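Local coordinates for protein hydrolase, haloacid dehalogenase-like family (Streptococcus pneumoniae, PDB 2FI1) that is a haloacid dehalogenase-like hydrolase that probably cleaves a phosphoester or related substrate at a metal-containing site of a Rossmann-like core, at residues E30-L34 with Y35-Q39; S88-L91 with E92-N96; D109-L112 with E113-K117. All blocks are in the same frame, centred on the assembly; numbering follows the deposited sequence.

Contact 1: residues E30-L34 with Y35-Q39; sequences ETLAL and YGITQ
Ile-37 N reaches back to Leu-32 O at 3.1 Å and Gly-36 N to Ala-33 O at 3.0 Å, the paired backbone bonds of a Schellman motif that ends helix 20-34. Gly-36, with phi 78°, is the C-prime residue where the chain turns out of the helix toward helix 41-50. Leu-32 O also accepts from Tyr-35 N, at 3.0 Å, and its two donors come from opposite faces of the carbonyl plane.

The apolar contact that accompanies the motif lies between Leu-32 and Ile-37, whose side chains pass at a slant, CD2 of Leu-32 standing 4.1 Å from CG2 of Ile-37. The other methyl of Leu-32, CD1, meets CB and CG of Gln-39, so its two branches touch different residues of the outgoing loop. Leu-63 packs on Leu-32 and Ile-37, and Phe-66 on Leu-32, within the helical part that is probably the cap domain of this family.

Tyr-35 has its CG beside its own backbone N (chi1 -60°), which lays the ring back along the last helical turn, side by side with Thr-31. Its hydroxyl is hydrogen-bonded to Glu-64 O, fixing the far end of the ring. At the near end Thr-31 O lies at the ring edge, in the ring plane, 3.2 Å from Tyr-35 CD2.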
loop_
_atom_site.group_PDB
_atom_site.type_symbol
_atom_site.label_atom_id
_atom_site.label_comp_id
_atom_site.label_asym_id
_atom_site.label_seq_id
_atom_site.Cartn_x
_atom_site.Cartn_y
_atom_site.Cartn_z
ATOM N N GLU A 30 20.022 6.652 -4.417
ATOM C CA GLU A 30 20.752 6.892 -5.658
ATOM C C GLU A 30 20.860 8.386 -5.966
ATOM O O GLU A 30 21.887 8.848 -6.484
ATOM C CB GLU A 30 20.169 6.085 -6.822
ATOM C CG GLU A 30 18.846 6.517 -7.360
ATOM C CD GLU A 30 18.389 5.636 -8.526
ATOM O OE1 GLU A 30 19.228 4.894 -9.093
ATOM O OE2 GLU A 30 17.193 5.663 -8.864
ATOM N N THR A 31 19.833 9.157 -5.621
ATOM C CA THR A 31 19.873 10.610 -5.820
ATOM C C THR A 31 20.911 11.262 -4.887
ATOM O O THR A 31 21.681 12.123 -5.324
ATOM C CB THR A 31 18.479 11.248 -5.642
ATOM O OG1 THR A 31 17.523 10.564 -6.465
ATOM C CG2 THR A 31 18.496 12.723 -6.035
ATOM N N LEU A 32 20.963 10.847 -3.622
ATOM C CA LEU A 32 22.017 11.304 -2.709
ATOM C C LEU A 32 23.418 11.060 -3.274
ATOM O O LEU A 32 24.301 11.921 -3.146
ATOM C CB LEU A 32 21.903 10.625 -1.346
ATOM C CG LEU A 32 20.764 11.071 -0.431
ATOM C CD1 LEU A 32 20.713 10.129 0.759
ATOM C CD2 LEU A 32 20.940 12.508 0.027
ATOM N N ALA A 33 23.613 9.913 -3.916
ATOM C CA ALA A 33 24.931 9.551 -4.446
ATOM C C ALA A 33 25.385 10.519 -5.536
ATOM O O ALA A 33 26.587 10.735 -5.703
ATOM C CB ALA A 33 24.927 8.125 -4.960
ATOM N N LEU A 34 24.438 11.109 -6.263
ATOM C CA LEU A 34 24.758 12.120 -7.285
ATOM C C LEU A 34 25.456 13.332 -6.678
ATOM O O LEU A 34 26.224 14.019 -7.364
ATOM C CB LEU A 34 23.499 12.603 -8.008
ATOM C CG LEU A 34 22.724 11.595 -8.843
ATOM C CD1 LEU A 34 21.398 12.198 -9.271
ATOM C CD2 LEU A 34 23.544 11.155 -10.052
ATOM N N TYR A 35 25.181 13.601 -5.406
ATOM C CA TYR A 35 25.800 14.711 -4.682
ATOM C C TYR A 35 26.998 14.260 -3.834
ATOM O O TYR A 35 27.523 15.038 -3.030
ATOM C CB TYR A 35 24.763 15.400 -3.793
ATOM C CG TYR A 35 23.590 15.971 -4.548
ATOM C CD1 TYR A 35 23.533 17.325 -4.878
ATOM C CD2 TYR A 35 22.530 15.159 -4.931
ATOM C CE1 TYR A 35 22.451 17.849 -5.572
ATOM C CE2 TYR A 35 21.446 15.668 -5.625
ATOM C CZ TYR A 35 21.406 17.015 -5.941
ATOM O OH TYR A 35 20.334 17.524 -6.624
ATOM N N GLY A 36 27.434 13.014 -4.015
ATOM C CA GLY A 36 28.561 12.471 -3.263
ATOM C C GLY A 36 28.229 12.059 -1.840
ATOM O O GLY A 36 29.126 11.921 -1.003
ATOM N N ILE A 37 26.945 11.838 -1.564
ATOM C CA ILE A 37 26.488 11.507 -0.223
ATOM C C ILE A 37 26.017 10.062 -0.160
ATOM O O ILE A 37 25.275 9.605 -1.027
ATOM C CB ILE A 37 25.346 12.436 0.209
ATOM C CG1 ILE A 37 25.864 13.873 0.314
ATOM C CG2 ILE A 37 24.751 11.983 1.545
ATOM C CD1 ILE A 37 24.792 14.899 0.492
ATOM N N THR A 38 26.471 9.352 0.873
ATOM C CA THR A 38 26.046 7.988 1.147
ATOM C C THR A 38 25.213 7.965 2.424
ATOM O O THR A 38 25.640 8.464 3.455
ATOM C CB THR A 38 27.263 7.053 1.345
ATOM O OG1 THR A 38 28.110 7.117 0.190
ATOM C CG2 THR A 38 26.812 5.619 1.561
ATOM N N GLN A 39 24.011 7.394 2.342
ATOM C CA GLN A 39 23.214 7.100 3.531
ATOM C C GLN A 39 22.669 5.692 3.405
ATOM O O GLN A 39 22.430 5.199 2.300
ATOM C CB GLN A 39 22.061 8.096 3.701
ATOM C CG GLN A 39 22.503 9.510 4.058
ATOM C CD GLN A 39 23.059 9.655 5.471
ATOM O OE1 GLN A 39 22.994 8.730 6.286
ATOM N NE2 GLN A 39 23.597 10.838 5.771
#

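Contact 2: residues S88-L91 with E92-N96; sequences SDLL and EDISN
Leu-90 and Ile-94, one helical turn apart, make the apolar contact: their side chains cross at a slant, and CD1 of Leu-90 meets CD1 of Ile-94 at 4.0 Å. Leu-90 has its CG anti to the backbone N (chi1 178°), which brings a side chain that starts out away from Glu-92 to Asn-96 back within touch of Ile-94. Beyond this pair, Leu-90 rests on Ile-181 and Leu-184 of helix 181-188.

The backbone bonds are those of a regular alpha-helix, i to i+4, from Glu-92 N to Ser-88 O through to Ser-95 N to Leu-91 O at 2.9 Å. They belong to helix 87-96, which packs against strand 8-11 of the parallel sheet in the Rossmann-like core of this family, Leu-90 and Leu-91 lying on Trp-11 and Ile-94 on Tyr-9.

Among the polar groups, Ser-95 OG turns back to within 3.1 Å of Leu-91 O. That carbonyl also accepts a hydrogen bond from His-101 NE2, which bonds weakly to Ser-95 OG as well, so a backbone N-H and an imidazole both hold Leu-91 O. Two of the carboxylates have partners outside the helix: Glu-92 OE1 is hydrogen-bonded to Tyr-123 OH, and Asp-93 OD2 forms a salt bridge with Arg-185 NH1. CG of Asp-93 stands 3.3 Å from Asp-89 O.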
loop_
_atom_site.group_PDB
_atom_site.type_symbol
_atom_site.label_atom_id
_atom_site.label_comp_id
_atom_site.label_asym_id
_atom_site.label_seq_id
_atom_site.Cartn_x
_atom_site.Cartn_y
_atom_site.Cartn_z
ATOM N N SER A 88 1.804 -12.229 -3.342
ATOM C CA SER A 88 1.041 -12.962 -4.356
ATOM C C SER A 88 0.633 -14.358 -3.864
ATOM O O SER A 88 -0.489 -14.805 -4.122
ATOM C CB SER A 88 1.793 -12.999 -5.688
ATOM O OG SER A 88 3.000 -13.694 -5.591
ATOM N N ASP A 89 1.504 -15.010 -3.095
ATOM C CA ASP A 89 1.165 -16.315 -2.520
ATOM C C ASP A 89 0.015 -16.233 -1.515
ATOM O O ASP A 89 -0.799 -17.137 -1.413
ATOM C CB ASP A 89 2.364 -16.947 -1.815
ATOM C CG ASP A 89 3.400 -17.511 -2.768
ATOM O OD1 ASP A 89 3.053 -17.909 -3.904
ATOM O OD2 ASP A 89 4.579 -17.604 -2.347
ATOM N N LEU A 90 -0.036 -15.156 -0.724
ATOM C CA LEU A 90 -1.123 -15.006 0.233
ATOM C C LEU A 90 -2.441 -14.749 -0.484
ATOM O O LEU A 90 -3.463 -15.333 -0.138
ATOM C CB LEU A 90 -0.825 -13.908 1.267
ATOM C CG LEU A 90 -1.951 -13.653 2.274
ATOM C CD1 LEU A 90 -2.324 -14.923 3.020
ATOM C CD2 LEU A 90 -1.567 -12.564 3.263
ATOM N N LEU A 91 -2.415 -13.867 -1.480
ATOM C CA LEU A 91 -3.614 -13.625 -2.266
ATOM C C LEU A 91 -4.140 -14.941 -2.868
ATOM O O LEU A 91 -5.337 -15.221 -2.845
ATOM C CB LEU A 91 -3.350 -12.586 -3.355
ATOM C CG LEU A 91 -2.984 -11.189 -2.850
ATOM C CD1 LEU A 91 -2.658 -10.287 -4.031
ATOM C CD2 LEU A 91 -4.078 -10.555 -2.003
ATOM N N GLU A 92 -3.218 -15.762 -3.365
ATOM C CA GLU A 92 -3.610 -17.045 -3.960
ATOM C C GLU A 92 -4.194 -18.018 -2.942
ATOM O O GLU A 92 -5.222 -18.643 -3.199
ATOM C CB GLU A 92 -2.427 -17.683 -4.674
ATOM C CG GLU A 92 -2.774 -18.940 -5.478
ATOM C CD GLU A 92 -3.838 -18.717 -6.547
ATOM O OE1 GLU A 92 -4.061 -17.568 -6.992
ATOM O OE2 GLU A 92 -4.480 -19.711 -6.950
ATOM N N ASP A 93 -3.561 -18.131 -1.771
ATOM C CA ASP A 93 -4.076 -19.041 -0.764
ATOM C C ASP A 93 -5.496 -18.654 -0.358
ATOM O O ASP A 93 -6.348 -19.500 -0.139
ATOM C CB ASP A 93 -3.169 -19.078 0.472
ATOM C CG ASP A 93 -1.873 -19.827 0.247
ATOM O OD1 ASP A 93 -1.811 -20.695 -0.655
ATOM O OD2 ASP A 93 -0.900 -19.573 0.982
ATOM N N ILE A 94 -5.762 -17.356 -0.237
ATOM C CA ILE A 94 -7.101 -16.888 0.100
ATOM C C ILE A 94 -8.103 -17.160 -1.028
ATOM O O ILE A 94 -9.227 -17.628 -0.785
ATOM C CB ILE A 94 -7.072 -15.374 0.463
ATOM C CG1 ILE A 94 -6.392 -15.176 1.824
ATOM C CG2 ILE A 94 -8.462 -14.775 0.466
ATOM C CD1 ILE A 94 -6.036 -13.726 2.121
ATOM N N SER A 95 -7.711 -16.843 -2.257
ATOM C CA SER A 95 -8.589 -17.076 -3.399
ATOM C C SER A 95 -8.898 -18.564 -3.577
ATOM O O SER A 95 -9.999 -18.922 -3.987
ATOM C CB SER A 95 -7.976 -16.499 -4.668
ATOM O OG SER A 95 -7.921 -15.081 -4.573
ATOM N N ASN A 96 -7.933 -19.417 -3.239
ATOM C CA ASN A 96 -8.156 -20.866 -3.303
ATOM C C ASN A 96 -9.212 -21.366 -2.333
ATOM O O ASN A 96 -9.782 -22.440 -2.548
ATOM C CB ASN A 96 -6.852 -21.618 -3.068
ATOM C CG ASN A 96 -5.999 -21.676 -4.293
ATOM O OD1 ASN A 96 -6.477 -21.429 -5.404
ATOM N ND2 ASN A 96 -4.732 -22.020 -4.117
#

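Contact 3: residues D109-L112 with E113-K117; sequences DQVL and EILEK
Ile-114 N to Gln-110 O, Leu-115 N to Val-111 O and Glu-116 N to Leu-112 O, each 3.1 Å long, are successive i to i+4 bonds in the opening turns of helix 110-117. This helix is the crossover of the beta-alpha-beta unit linking strands 100-104 and 124-128.

On its sheet side, Val-111 and Leu-115 lie side by side and point the same way, CG1 of Val-111 lying 4.2 Å from CD1 of Leu-115. Both rest on Leu-103 and Val-127, one from each flanking strand.

On another side, Gln-110 and Glu-113 cross at about a right angle, their amide and carboxylate planes turned 61° apart. Chi1 of Gln-110 (-167°) sets its CG 3.7 Å from Glu-113 OE1, and the extended chain beyond carries NE2 to a water. That water accepts from Gln-110 NE2 and donates to Glu-113 OE1, each at 2.9 Å. A second water donates to Leu-112 O at 2.7 Å and to Glu-116 OE2.

Leu-112 O thereby accepts from both Glu-116 N and a water, and solvent links each glutamate carboxylate to a group one turn back, whereas Val-111 and Leu-115 meet the strands through carbon alone.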
loop_
_atom_site.group_PDB
_atom_site.type_symbol
_atom_site.label_atom_id
_atom_site.label_comp_id
_atom_site.label_asym_id
_atom_site.label_seq_id
_atom_site.Cartn_x
_atom_site.Cartn_y
_atom_site.Cartn_z
ATOM N N ASP A 109 -6.334 6.639 -11.108
ATOM C CA ASP A 109 -6.277 5.369 -11.835
ATOM C C ASP A 109 -4.849 4.854 -12.156
ATOM O O ASP A 109 -4.718 3.793 -12.761
ATOM C CB ASP A 109 -7.181 5.422 -13.079
ATOM C CG ASP A 109 -8.668 5.324 -12.742
ATOM O OD1 ASP A 109 -9.038 4.839 -11.642
ATOM O OD2 ASP A 109 -9.494 5.705 -13.597
ATOM N N GLN A 110 -3.784 5.548 -11.734
ATOM C CA GLN A 110 -2.420 4.951 -11.752
ATOM C C GLN A 110 -2.331 3.667 -10.917
ATOM O O GLN A 110 -1.519 2.774 -11.190
ATOM C CB GLN A 110 -1.346 5.926 -11.240
ATOM C CG GLN A 110 0.089 5.449 -11.544
ATOM C CD GLN A 110 1.172 6.111 -10.701
ATOM O OE1 GLN A 110 0.908 7.039 -9.929
ATOM N NE2 GLN A 110 2.407 5.628 -10.850
ATOM N N VAL A 111 -3.151 3.586 -9.883
ATOM C CA VAL A 111 -3.287 2.366 -9.087
ATOM C C VAL A 111 -3.406 1.173 -10.012
ATOM O O VAL A 111 -2.804 0.128 -9.778
ATOM C CB VAL A 111 -4.532 2.444 -8.151
ATOM C CG1 VAL A 111 -4.892 1.065 -7.571
ATOM C CG2 VAL A 111 -4.276 3.437 -7.027
ATOM N N LEU A 112 -4.187 1.322 -11.073
ATOM C CA LEU A 112 -4.486 0.192 -11.919
ATOM C C LEU A 112 -3.225 -0.271 -12.638
ATOM O O LEU A 112 -3.014 -1.474 -12.796
ATOM C CB LEU A 112 -5.612 0.528 -12.889
ATOM C CG LEU A 112 -6.890 1.086 -12.241
ATOM C CD1 LEU A 112 -7.966 1.283 -13.299
ATOM C CD2 LEU A 112 -7.397 0.215 -11.113
ATOM N N GLU A 113 -2.384 0.677 -13.053
ATOM C CA GLU A 113 -1.100 0.353 -13.688
ATOM C C GLU A 113 -0.175 -0.409 -12.756
ATOM O O GLU A 113 0.513 -1.336 -13.167
ATOM C CB GLU A 113 -0.371 1.630 -14.124
ATOM C CG GLU A 113 -1.091 2.463 -15.180
ATOM C CD GLU A 113 -0.471 3.844 -15.377
ATOM O OE1 GLU A 113 0.659 4.090 -14.888
ATOM O OE2 GLU A 113 -1.123 4.690 -16.023
ATOM N N ILE A 114 -0.141 -0.006 -11.496
ATOM C CA ILE A 114 0.688 -0.685 -10.509
ATOM C C ILE A 114 0.253 -2.142 -10.339
ATOM O O ILE A 114 1.093 -3.034 -10.258
ATOM C CB ILE A 114 0.640 0.037 -9.143
ATOM C CG1 ILE A 114 1.229 1.448 -9.276
ATOM C CG2 ILE A 114 1.372 -0.756 -8.057
ATOM C CD1 ILE A 114 2.703 1.501 -9.591
ATOM N N LEU A 115 -1.051 -2.382 -10.291
ATOM C CA LEU A 115 -1.574 -3.743 -10.146
ATOM C C LEU A 115 -1.236 -4.617 -11.353
ATOM O O LEU A 115 -1.012 -5.822 -11.213
ATOM C CB LEU A 115 -3.086 -3.704 -9.939
ATOM C CG LEU A 115 -3.578 -2.921 -8.722
ATOM C CD1 LEU A 115 -5.095 -2.972 -8.628
ATOM C CD2 LEU A 115 -2.949 -3.461 -7.448
ATOM N N GLU A 116 -1.199 -4.022 -12.536
ATOM C CA GLU A 116 -0.782 -4.738 -13.740
ATOM C C GLU A 116 0.716 -5.048 -13.716
ATOM O O GLU A 116 1.139 -6.180 -13.979
ATOM C CB GLU A 116 -1.113 -3.919 -14.992
ATOM C CG GLU A 116 -2.589 -3.786 -15.294
ATOM C CD GLU A 116 -3.276 -5.105 -15.592
ATOM O OE1 GLU A 116 -2.597 -6.063 -16.024
ATOM O OE2 GLU A 116 -4.510 -5.172 -15.411
ATOM N N LYS A 117 1.533 -4.050 -13.401
ATOM C CA LYS A 117 2.977 -4.234 -13.397
ATOM C C LYS A 117 3.424 -5.271 -12.374
ATOM O O LYS A 117 4.423 -5.961 -12.592
ATOM C CB LYS A 117 3.689 -2.909 -13.128
ATOM C CG LYS A 117 3.669 -1.949 -14.296
ATOM C CD LYS A 117 4.528 -0.732 -14.005
ATOM C CE LYS A 117 3.708 0.520 -13.877
ATOM N NZ LYS A 117 3.275 0.962 -15.231
HETATM O O HOH W 1 2.394 3.348 -12.674
HETATM O O HOH W 2 -5.179 -3.075 -13.255
#

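How the contacts relate
From the N terminus, the three contacts follow in series; none nests in or crosses another, and each joins adjoining residues, closing no more than a local turn. Contact 1 ends helix 20-34 and starts the link to helix 41-50, in the helical part of the chain, its centre about 27 Å from that of the chain. Contact 2 lies in helix 87-96, beside strand 8-11 and the C-terminal helix 181-188. Contact 3 follows strand 100-104 and leads to strand 124-128. Contacts 2 and 3 both belong to the sheet-bearing core, their centres about 19 Å apart, whereas contact 1 stands about 39 Å from contact 2 and about 29 Å from contact 3, centre to centre.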